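Local coordinates for protein Non-sulfated chondroitin lyase E66 (Autographa californica nucleopolyhedrovirus, PDB 3VSN) that cleaves non-sulfated chondroitin as a lyase of the viral envelope and is essential for oral infectivity, perhaps by digesting the chondroitin barrier of the host midgut, at residues A[330-335]-A[448-453]; A[508-513]-A[557-562]. One frame throughout, in Å; residues are numbered along the deposited sequence.

Contact 1: A[330-335]-A[448-453]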
ATOM      1  N   LYS A 330       3.864 -11.072  -2.097  1.00 11.91           N
ATOM      2  CA  LYS A 330       5.022 -11.867  -1.728  1.00 11.89           C
ATOM      3  C   LYS A 330       6.210 -10.964  -1.469  1.00 11.91           C
ATOM      4  O   LYS A 330       6.523 -10.084  -2.276  1.00 11.80           O
ATOM      5  CB  LYS A 330       5.356 -12.890  -2.820  1.00 11.69           C
ATOM      6  CG  LYS A 330       6.624 -13.693  -2.556  1.00 11.70           C
ATOM      7  CD  LYS A 330       6.830 -14.747  -3.631  1.00 11.64           C
ATOM      8  CE  LYS A 330       8.250 -15.289  -3.629  1.00 11.77           C
ATOM      9  NZ  LYS A 330       8.558 -16.172  -2.467  1.00 11.79           N
ATOM     10  N   LEU A 331       6.856 -11.183  -0.330  1.00 11.95           N
ATOM     11  CA  LEU A 331       8.124 -10.547  -0.036  1.00 11.92           C
ATOM     12  C   LEU A 331       9.161 -11.643   0.147  1.00 11.91           C
ATOM     13  O   LEU A 331       9.049 -12.466   1.055  1.00 11.75           O
ATOM     14  CB  LEU A 331       8.034  -9.669   1.221  1.00 12.06           C
ATOM     15  CG  LEU A 331       9.311  -8.877   1.539  1.00 12.28           C
ATOM     16  CD1 LEU A 331       9.485  -7.707   0.577  1.00 12.35           C
ATOM     17  CD2 LEU A 331       9.315  -8.398   2.985  1.00 12.42           C
ATOM     18  N   SER A 332      10.154 -11.660  -0.737  1.00 11.80           N
ATOM     19  CA  SER A 332      11.241 -12.615  -0.638  1.00 12.02           C
ATOM     20  C   SER A 332      12.545 -11.880  -0.336  1.00 12.20           C
ATOM     21  O   SER A 332      12.550 -10.659  -0.135  1.00 12.07           O
ATOM     22  CB  SER A 332      11.359 -13.432  -1.931  1.00 11.99           C
ATOM     23  OG  SER A 332      11.983 -12.681  -2.960  1.00 11.81           O
ATOM     24  N   LYS A 333      13.644 -12.627  -0.300  1.00 12.37           N
ATOM     25  CA  LYS A 333      14.968 -12.034  -0.128  1.00 12.77           C
ATOM     26  C   LYS A 333      15.351 -11.144  -1.319  1.00 12.56           C
ATOM     27  O   LYS A 333      16.180 -10.249  -1.181  1.00 12.68           O
ATOM     28  CB  LYS A 333      16.024 -13.126   0.085  1.00 13.37           C
ATOM     29  CG  LYS A 333      15.858 -13.903   1.388  1.00 13.97           C
ATOM     30  CD  LYS A 333      16.893 -15.010   1.530  1.00 14.60           C
ATOM     31  CE  LYS A 333      16.603 -15.850   2.768  1.00 15.15           C
ATOM     32  NZ  LYS A 333      17.507 -17.028   2.877  1.00 15.78           N
ATOM     33  N   THR A 334      14.731 -11.384  -2.475  1.00 12.05           N
ATOM     34  CA  THR A 334      15.126 -10.705  -3.714  1.00 11.82           C
ATOM     35  C   THR A 334      14.090  -9.753  -4.310  1.00 11.66           C
ATOM     36  O   THR A 334      14.455  -8.817  -5.029  1.00 11.75           O
ATOM     37  CB  THR A 334      15.560 -11.712  -4.805  1.00 11.78           C
ATOM     38  OG1 THR A 334      14.493 -12.633  -5.068  1.00 11.73           O
ATOM     39  CG2 THR A 334      16.817 -12.473  -4.378  1.00 11.83           C
ATOM     40  N   TYR A 335      12.807  -9.980  -4.031  1.00 11.45           N
ATOM     41  CA  TYR A 335      11.769  -9.127  -4.619  1.00 11.37           C
ATOM     42  C   TYR A 335      10.522  -8.893  -3.771  1.00 11.32           C
ATOM     43  O   TYR A 335      10.255  -9.610  -2.807  1.00 11.34           O
ATOM     44  CB  TYR A 335      11.391  -9.600  -6.037  1.00 11.18           C
ATOM     45  CG  TYR A 335      10.455 -10.798  -6.148  1.00 11.02           C
ATOM     46  CD1 TYR A 335      10.959 -12.087  -6.344  1.00 10.96           C
ATOM     47  CD2 TYR A 335       9.068 -10.634  -6.110  1.00 10.91           C
ATOM     48  CE1 TYR A 335      10.108 -13.179  -6.478  1.00 10.98           C
ATOM     49  CE2 TYR A 335       8.211 -11.720  -6.236  1.00 11.06           C
ATOM     50  CZ  TYR A 335       8.734 -12.989  -6.424  1.00 10.92           C
ATOM     51  OH  TYR A 335       7.880 -14.062  -6.562  1.00 10.97           O
ATOM     52  N   PHE A 448       3.471 -16.233  -8.331  1.00 11.24           N
ATOM     53  CA  PHE A 448       4.728 -15.756  -7.745  1.00 11.43           C
ATOM     54  C   PHE A 448       5.483 -16.940  -7.145  1.00 11.43           C
ATOM     55  O   PHE A 448       4.882 -17.799  -6.491  1.00 11.32           O
ATOM     56  CB  PHE A 448       4.484 -14.715  -6.638  1.00 11.80           C
ATOM     57  CG  PHE A 448       3.892 -13.413  -7.118  1.00 12.25           C
ATOM     58  CD1 PHE A 448       4.637 -12.526  -7.888  1.00 12.30           C
ATOM     59  CD2 PHE A 448       2.597 -13.053  -6.756  1.00 12.62           C
ATOM     60  CE1 PHE A 448       4.091 -11.322  -8.316  1.00 12.60           C
ATOM     61  CE2 PHE A 448       2.044 -11.847  -7.177  1.00 12.82           C
ATOM     62  CZ  PHE A 448       2.792 -10.982  -7.963  1.00 12.87           C
ATOM     63  N   TYR A 449       6.797 -16.972  -7.352  1.00 11.35           N
ATOM     64  CA  TYR A 449       7.665 -18.024  -6.811  1.00 11.58           C
ATOM     65  C   TYR A 449       9.085 -17.465  -6.650  1.00 11.59           C
ATOM     66  O   TYR A 449       9.343 -16.324  -7.027  1.00 11.53           O
ATOM     67  CB  TYR A 449       7.667 -19.239  -7.756  1.00 11.76           C
ATOM     68  CG  TYR A 449       8.143 -18.894  -9.150  1.00 11.88           C
ATOM     69  CD1 TYR A 449       7.252 -18.421 -10.120  1.00 12.02           C
ATOM     70  CD2 TYR A 449       9.492 -19.002  -9.492  1.00 12.00           C
ATOM     71  CE1 TYR A 449       7.694 -18.077 -11.392  1.00 11.99           C
ATOM     72  CE2 TYR A 449       9.941 -18.660 -10.758  1.00 12.07           C
ATOM     73  CZ  TYR A 449       9.041 -18.207 -11.703  1.00 12.05           C
ATOM     74  OH  TYR A 449       9.492 -17.880 -12.963  1.00 12.54           O
ATOM     75  N   ASP A 450      10.006 -18.248  -6.092  1.00 11.83           N
ATOM     76  CA  ASP A 450      11.411 -17.828  -6.051  1.00 12.26           C
ATOM     77  C   ASP A 450      12.095 -18.303  -7.342  1.00 12.15           C
ATOM     78  O   ASP A 450      12.196 -19.506  -7.539  1.00 12.19           O
ATOM     79  CB  ASP A 450      12.121 -18.422  -4.824  1.00 12.55           C
ATOM     80  CG  ASP A 450      11.477 -18.011  -3.500  1.00 12.97           C
ATOM     81  OD1 ASP A 450      11.001 -16.866  -3.370  1.00 13.09           O
ATOM     82  OD2 ASP A 450      11.473 -18.834  -2.566  1.00 13.52           O
ATOM     83  N   HIS A 451      12.559 -17.411  -8.230  1.00 12.07           N
ATOM     84  CA  HIS A 451      12.588 -15.955  -8.069  1.00 12.02           C
ATOM     85  C   HIS A 451      11.952 -15.271  -9.252  1.00 11.78           C
ATOM     86  O   HIS A 451      12.628 -14.572 -10.026  1.00 11.66           O
ATOM     87  CB  HIS A 451      14.030 -15.477  -7.948  1.00 12.58           C
ATOM     88  CG  HIS A 451      14.773 -16.051  -6.767  1.00 13.12           C
ATOM     89  ND1 HIS A 451      14.956 -15.364  -5.626  1.00 13.41           N
ATOM     90  CD2 HIS A 451      15.393 -17.286  -6.587  1.00 13.56           C
ATOM     91  CE1 HIS A 451      15.653 -16.118  -4.755  1.00 13.71           C
ATOM     92  NE2 HIS A 451      15.919 -17.294  -5.344  1.00 13.97           N
ATOM     93  N   GLY A 452      10.651 -15.461  -9.423  1.00 11.45           N
ATOM     94  CA  GLY A 452       9.981 -14.892 -10.580  1.00 11.24           C
ATOM     95  C   GLY A 452       8.472 -14.877 -10.505  1.00 10.97           C
ATOM     96  O   GLY A 452       7.884 -15.144  -9.461  1.00 10.69           O
ATOM     97  N   MET A 453       7.853 -14.577 -11.642  1.00 10.87           N
ATOM     98  CA  MET A 453       6.416 -14.400 -11.731  1.00 10.87           C
ATOM     99  C   MET A 453       5.956 -14.818 -13.117  1.00 10.76           C
ATOM    100  O   MET A 453       6.489 -14.338 -14.114  1.00 10.84           O
ATOM    101  CB  MET A 453       6.045 -12.931 -11.491  1.00 11.19           C
ATOM    102  CG  MET A 453       4.548 -12.648 -11.511  1.00 11.55           C
ATOM    103  SD  MET A 453       4.153 -10.953 -12.001  1.00 12.03           S
ATOM    104  CE  MET A 453       4.421 -11.076 -13.773  1.00 11.72           C
TER
HETATM  105  O   HOH W   1      12.276 -14.775  -4.644  1.00 12.11           O
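The ring of Tyr335 turns its edge to the carbonyl oxygen of Tyr449, which lies near the ring plane, and its hydroxyl donates a hydrogen bond there, OH to Tyr449 O being 2.7 Å. The oxygen is gripped twice: the hydroxyl comes from one side of the carbonyl plane, 35° out of it, and Gly452 N from the other. Phe448 passes the phenol obliquely, its CD1 4.0 Å from Tyr335 CE2. The imidazole of His451 has Asp450 CB over the centre of one face, while at its edge ND1 meets Thr334 OG1 at 2.8 Å in a hydrogen bond whose donor may be either group. Residues 448-453 form a tight hairpin turn between strands 440-449 and 452-461, with a cis peptide before His451, and the turn packs on the link between strands 327-331 and 335-340 of a separate four-stranded antiparallel sheet. In that link Ser332 OG accepts from Thr334 N, an ST turn, and from Tyr335 N three residues on, which makes an ST motif. Lys330 runs extended past Phe448 CB and bends only at its last torsion (chi4 72°), which brings NZ to 2.7 Å from Asp450 OD1 in a salt bridge; the ammonium meets the carboxylate from above its plane and also bonds to Thr424 O. A water joins Ser332 OG to Asp450 OD1.

Contact 2: A[508-513]-A[557-562]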
ATOM      1  N   GLY A 508      16.903  -4.502 -12.700  1.00 12.75           N
ATOM      2  CA  GLY A 508      17.019  -5.759 -11.955  1.00 12.79           C
ATOM      3  C   GLY A 508      15.932  -6.795 -12.208  1.00 12.94           C
ATOM      4  O   GLY A 508      15.785  -7.742 -11.435  1.00 12.58           O
ATOM      5  N   VAL A 509      15.171  -6.613 -13.287  1.00 12.97           N
ATOM      6  CA  VAL A 509      14.116  -7.547 -13.673  1.00 13.15           C
ATOM      7  C   VAL A 509      14.299  -7.937 -15.140  1.00 13.10           C
ATOM      8  O   VAL A 509      14.596  -7.088 -15.982  1.00 13.16           O
ATOM      9  CB  VAL A 509      12.708  -6.947 -13.436  1.00 13.32           C
ATOM     10  CG1 VAL A 509      11.621  -7.912 -13.881  1.00 13.44           C
ATOM     11  CG2 VAL A 509      12.515  -6.598 -11.965  1.00 13.54           C
ATOM     12  N   VAL A 510      14.127  -9.225 -15.428  1.00 12.94           N
ATOM     13  CA  VAL A 510      14.335  -9.779 -16.763  1.00 13.17           C
ATOM     14  C   VAL A 510      13.031 -10.403 -17.257  1.00 13.36           C
ATOM     15  O   VAL A 510      12.351 -11.086 -16.494  1.00 13.21           O
ATOM     16  CB  VAL A 510      15.452 -10.848 -16.740  1.00 13.23           C
ATOM     17  CG1 VAL A 510      15.748 -11.374 -18.136  1.00 13.28           C
ATOM     18  CG2 VAL A 510      16.717 -10.283 -16.111  1.00 13.21           C
ATOM     19  N   CYS A 511      12.682 -10.169 -18.524  1.00 13.37           N
ATOM     20  CA  CYS A 511      11.444 -10.720 -19.092  1.00 13.44           C
ATOM     21  C   CYS A 511      11.677 -11.826 -20.127  1.00 13.65           C
ATOM     22  O   CYS A 511      12.698 -11.840 -20.824  1.00 13.08           O
ATOM     23  CB  CYS A 511      10.570  -9.605 -19.686  1.00 13.71           C
ATOM     24  SG  CYS A 511      11.177  -8.881 -21.232  1.00 14.36           S
ATOM     25  N   HIS A 512      10.715 -12.748 -20.198  1.00 13.87           N
ATOM     26  CA  HIS A 512      10.693 -13.846 -21.160  1.00 14.26           C
ATOM     27  C   HIS A 512       9.279 -14.125 -21.590  1.00 13.96           C
ATOM     28  O   HIS A 512       8.347 -13.998 -20.795  1.00 13.50           O
ATOM     29  CB  HIS A 512      11.271 -15.118 -20.538  1.00 15.27           C
ATOM     30  CG  HIS A 512      12.735 -15.017 -20.183  1.00 16.15           C
ATOM     31  ND1 HIS A 512      13.712 -15.224 -21.082  1.00 16.86           N
ATOM     32  CD2 HIS A 512      13.365 -14.719 -18.981  1.00 16.71           C
ATOM     33  CE1 HIS A 512      14.909 -15.070 -20.487  1.00 16.78           C
ATOM     34  NE2 HIS A 512      14.694 -14.758 -19.200  1.00 17.18           N
ATOM     35  N   ARG A 513       9.110 -14.506 -22.853  1.00 13.42           N
ATOM     36  CA  ARG A 513       7.835 -15.019 -23.345  1.00 13.50           C
ATOM     37  C   ARG A 513       7.693 -16.461 -22.850  1.00 13.20           C
ATOM     38  O   ARG A 513       8.681 -17.189 -22.767  1.00 13.39           O
ATOM     39  CB  ARG A 513       7.802 -14.952 -24.881  1.00 13.53           C
ATOM     40  CG  ARG A 513       6.662 -15.696 -25.566  1.00 13.62           C
ATOM     41  CD  ARG A 513       6.726 -15.514 -27.083  1.00 13.64           C
ATOM     42  NE  ARG A 513       5.716 -16.318 -27.768  1.00 13.74           N
ATOM     43  CZ  ARG A 513       5.914 -17.558 -28.211  1.00 13.92           C
ATOM     44  NH1 ARG A 513       4.929 -18.211 -28.812  1.00 13.95           N
ATOM     45  NH2 ARG A 513       7.096 -18.149 -28.058  1.00 13.95           N
ATOM     46  N   ASN A 557      11.791 -12.504 -14.145  1.00 12.97           N
ATOM     47  CA  ASN A 557      12.760 -13.045 -13.190  1.00 13.84           C
ATOM     48  C   ASN A 557      13.519 -11.923 -12.543  1.00 13.62           C
ATOM     49  O   ASN A 557      13.771 -10.901 -13.185  1.00 13.59           O
ATOM     50  CB  ASN A 557      13.829 -13.880 -13.899  1.00 15.23           C
ATOM     51  CG  ASN A 557      13.321 -15.211 -14.363  1.00 16.56           C
ATOM     52  OD1 ASN A 557      12.713 -15.958 -13.599  1.00 18.04           O
ATOM     53  ND2 ASN A 557      13.592 -15.532 -15.614  1.00 17.00           N
ATOM     54  N   VAL A 558      13.931 -12.132 -11.296  1.00 13.19           N
ATOM     55  CA  VAL A 558      14.948 -11.292 -10.686  1.00 13.26           C
ATOM     56  C   VAL A 558      16.242 -11.526 -11.469  1.00 13.50           C
ATOM     57  O   VAL A 558      16.626 -12.674 -11.718  1.00 13.08           O
ATOM     58  CB  VAL A 558      15.171 -11.636  -9.197  1.00 12.96           C
ATOM     59  CG1 VAL A 558      16.299 -10.793  -8.611  1.00 13.01           C
ATOM     60  CG2 VAL A 558      13.892 -11.421  -8.401  1.00 12.92           C
ATOM     61  N   GLU A 559      16.890 -10.436 -11.871  1.00 14.00           N
ATOM     62  CA  GLU A 559      18.151 -10.521 -12.607  1.00 14.96           C
ATOM     63  C   GLU A 559      19.154 -11.371 -11.837  1.00 15.42           C
ATOM     64  O   GLU A 559      19.342 -11.185 -10.634  1.00 15.41           O
ATOM     65  CB  GLU A 559      18.721  -9.126 -12.879  1.00 15.20           C
ATOM     66  CG  GLU A 559      19.928  -9.135 -13.806  1.00 16.00           C
ATOM     67  CD  GLU A 559      20.405  -7.750 -14.196  1.00 16.58           C
ATOM     68  OE1 GLU A 559      19.955  -6.751 -13.597  1.00 17.16           O
ATOM     69  OE2 GLU A 559      21.247  -7.667 -15.109  1.00 16.97           O
ATOM     70  N   GLY A 560      19.777 -12.312 -12.542  1.00 16.53           N
ATOM     71  CA  GLY A 560      20.714 -13.257 -11.939  1.00 17.56           C
ATOM     72  C   GLY A 560      20.081 -14.541 -11.418  1.00 18.29           C
ATOM     73  O   GLY A 560      20.791 -15.414 -10.908  1.00 18.17           O
ATOM     74  N   HIS A 561      18.755 -14.661 -11.543  1.00 18.55           N
ATOM     75  CA  HIS A 561      18.010 -15.809 -11.000  1.00 19.17           C
ATOM     76  C   HIS A 561      17.092 -16.475 -11.989  1.00 19.91           C
ATOM     77  O   HIS A 561      15.865 -16.318 -11.908  1.00 21.04           O
ATOM     78  CB  HIS A 561      17.194 -15.390  -9.781  1.00 19.22           C
ATOM     79  CG  HIS A 561      18.025 -15.062  -8.573  1.00 19.51           C
ATOM     80  ND1 HIS A 561      18.445 -13.812  -8.302  1.00 19.91           N
ATOM     81  CD2 HIS A 561      18.508 -15.871  -7.552  1.00 19.67           C
ATOM     82  CE1 HIS A 561      19.162 -13.818  -7.166  1.00 19.71           C
ATOM     83  NE2 HIS A 561      19.203 -15.080  -6.709  1.00 20.37           N
ATOM     84  N   SER A 562      17.664 -17.254 -12.907  1.00 19.33           N
ATOM     85  CA  SER A 562      16.891 -17.908 -13.965  1.00 18.90           C
ATOM     86  C   SER A 562      16.221 -19.210 -13.509  1.00 18.50           C
ATOM     87  O   SER A 562      16.626 -19.823 -12.519  1.00 18.28           O
ATOM     88  CB  SER A 562      17.782 -18.170 -15.183  1.00 18.99           C
ATOM     89  OG  SER A 562      18.786 -19.121 -14.871  1.00 19.48           O
TER
HETATM   90  O   HOH W   2      19.266  -4.198 -14.353  1.00 16.88           O
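Val510 and Asn557 form a hydrogen-bonded antiparallel pair, and Val509 and Val558 the adjacent non-hydrogen-bonded one, where strands 509-513 and 550-558 run side by side in the seven-stranded antiparallel sheet of the C-terminal half. Backbone bonds carry the contact. Val510 N donates to Asn557 O and Asn557 N to Val510 O, both 2.8 Å. A third, from Glu559 N to Gly508 O, is nearly straight at the hydrogen (175°) but arrives well above the carbonyl plane; Asn370 ND2 also bonds to this oxygen. A CA-H...O contact from Val509 CA to Asn557 O adds to the pairing. Beyond Val558 the chain leaves the sheet through a type II turn ending at His561, with Gly560 at its third position.

In the apolar packing, Val510 CG2 lies 3.8 Å from Glu559 CA and lines the start of the Glu559 side chain, the two side chains crossing at about a right angle. On the same sheet face as Val510, the His512 ring lies across the side chain of Asn557. Glu559 is extended, with CG opposite its backbone N (chi1 -172°), and OE1 accepts from a water 2.8 Å away; the same water accepts a hydrogen bond from Gly508 N.

Contacts 1 and 2 have centres about 11 Å apart and meet through neighbouring strands 452-461 and 550-558 of one sheet. His451 O, from the hairpin turn of contact 1, probably accepts a hydrogen bond from Val558 N of contact 2 (3.0 Å). Beside it Val558 CG2 packs 3.6 Å from both Thr334 OG1 and Tyr335 CD1, so segment 330-335 touches 557-562 as well as its own partner 448-453. The imidazoles of His451 and His561 also meet, CD2 to CD2 at 3.6 Å, their planes about 35° apart. Both contacts belong to the beta-sheet part of the lyase, away from the catalytic residues Asn191, His246 and Tyr254.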